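Local coordinates for protein VompD (Bartonella quintana, PDB 4LGO) that probably mediates bacterial adhesion to host surfaces as a trimeric autotransporter adhesin of the outer membrane, of which this chain is an N-terminal domain, at residues V125-L128 with N129-K132. Sequence-based numbering, arbitrary orientation.
Sequences VSQL and NELK
Asn129 N donates to Val125 O at 2.8 Å, the first of four i to i+4 bonds that wind residues 125-132 into the opening turns of helix 125-134, part of the trimeric coiled stalk of the adhesin. The amide of Asn129 lies alongside Val125, pointing the same way, with Asn129 ND2 3.7 Å from the methyl Val125 CG1. Asn129 CG lies anti to the carbonyl carbon (chi1 -68°), which sets it 3.4 Å from Val125 O. A short polar side chain suits this partly exposed flank.

Glu130 N bonds to Ser126 O less straight (N-H...O 150°), the donor tilted from the carbonyl plane. The side chain of Glu130 runs extended beyond CG and back along Gln127, its carboxylate plane 17° from parallel to the amide plane of Gln127. Glu130 OE2 accepts from two waters: one also donates to Ser126 OG, the other accepts a hydrogen bond from Gln127 NE2 at 3.0 Å. The acid thus reaches the first turn through solvent, while Ser126 OG is also hydrogen-bonded to Asn124 OD1, and Gln127 NE2 to Gly116 O.

Leu131 N is held by Gln127 O at 3.1 Å. Buried and branched at CG, Leu131 serves the trimer core, packing against Leu128 of the third subunit, just as Leu128 meets its counterpart on the second subunit.

Lys132 closes the series through its N and Leu128 O, 3.0 Å apart. Its aliphatic part suits a place beside leucines, here Leu128 and Leu131 of the second subunit, on a residue exposed to solvent: Lys132 CG passes Leu128 O, and Lys132 CE crosses the leucine branch point, 3.7 Å from Leu128 CG.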
loop_
_atom_site.group_PDB
_atom_site.type_symbol
_atom_site.label_atom_id
_atom_site.label_comp_id
_atom_site.label_asym_id
_atom_site.label_seq_id
_atom_site.Cartn_x
_atom_site.Cartn_y
_atom_site.Cartn_z
ATOM N N VAL A 125 22.433 13.792 20.172
ATOM C CA VAL A 125 23.567 14.663 20.360
ATOM C C VAL A 125 23.498 15.356 21.708
ATOM O O VAL A 125 24.532 15.501 22.360
ATOM C CB VAL A 125 23.664 15.687 19.225
ATOM C CG1 VAL A 125 24.678 16.785 19.546
ATOM C CG2 VAL A 125 24.005 14.969 17.909
ATOM N N SER A 126 22.305 15.769 22.137
ATOM C CA SER A 126 22.201 16.427 23.473
ATOM C C SER A 126 22.721 15.525 24.599
ATOM O O SER A 126 23.351 15.980 25.556
ATOM C CB SER A 126 20.771 16.893 23.781
ATOM O OG SER A 126 19.949 15.861 24.307
ATOM N N GLN A 127 22.490 14.223 24.451
ATOM C CA GLN A 127 22.925 13.271 25.432
ATOM C C GLN A 127 24.431 13.061 25.351
ATOM O O GLN A 127 25.066 12.911 26.388
ATOM C CB GLN A 127 22.137 11.952 25.260
ATOM C CG GLN A 127 20.673 12.123 25.622
ATOM C CD GLN A 127 19.872 10.853 25.446
ATOM O OE1 GLN A 127 19.628 10.409 24.319
ATOM N NE2 GLN A 127 19.413 10.298 26.561
ATOM N N LEU A 128 24.987 13.033 24.134
ATOM C CA LEU A 128 26.445 12.946 23.929
ATOM C C LEU A 128 27.113 14.174 24.538
ATOM O O LEU A 128 28.106 14.047 25.248
ATOM C CB LEU A 128 26.803 12.786 22.450
ATOM C CG LEU A 128 28.289 12.724 22.094
ATOM C CD1 LEU A 128 28.962 11.570 22.820
ATOM C CD2 LEU A 128 28.518 12.641 20.596
ATOM N N ASN A 129 26.506 15.349 24.338
ATOM C CA ASN A 129 26.991 16.583 24.976
ATOM C C ASN A 129 26.886 16.556 26.516
ATOM O O ASN A 129 27.795 17.066 27.197
ATOM C CB ASN A 129 26.285 17.831 24.415
ATOM C CG ASN A 129 26.650 18.106 22.966
ATOM O OD1 ASN A 129 27.671 17.626 22.464
ATOM N ND2 ASN A 129 25.835 18.909 22.294
ATOM N N GLU A 130 25.816 15.972 27.063
ATOM C CA GLU A 130 25.723 15.786 28.525
ATOM C C GLU A 130 26.897 14.970 29.044
ATOM O O GLU A 130 27.472 15.305 30.049
ATOM C CB GLU A 130 24.459 15.031 28.949
ATOM C CG GLU A 130 23.166 15.796 28.999
ATOM C CD GLU A 130 22.066 14.932 29.638
ATOM O OE1 GLU A 130 21.991 14.909 30.889
ATOM O OE2 GLU A 130 21.310 14.253 28.903
ATOM N N LEU A 131 27.220 13.871 28.362
ATOM C CA LEU A 131 28.376 13.044 28.732
ATOM C C LEU A 131 29.694 13.821 28.673
ATOM O O LEU A 131 30.518 13.770 29.604
ATOM C CB LEU A 131 28.443 11.822 27.814
ATOM C CG LEU A 131 29.562 10.825 28.125
ATOM C CD1 LEU A 131 29.452 10.311 29.545
ATOM C CD2 LEU A 131 29.492 9.642 27.172
ATOM N N LYS A 132 29.884 14.587 27.597
ATOM C CA LYS A 132 31.094 15.420 27.493
ATOM C C LYS A 132 31.241 16.347 28.698
ATOM O O LYS A 132 32.353 16.575 29.181
ATOM C CB LYS A 132 31.092 16.257 26.217
ATOM C CG LYS A 132 31.206 15.418 24.969
ATOM C CD LYS A 132 31.010 16.282 23.730
ATOM C CE LYS A 132 30.796 15.443 22.488
ATOM N NZ LYS A 132 32.041 15.136 21.742
HETATM O O HOH W 1 19.662 15.942 27.317
HETATM O O HOH W 2 19.832 11.864 29.111
#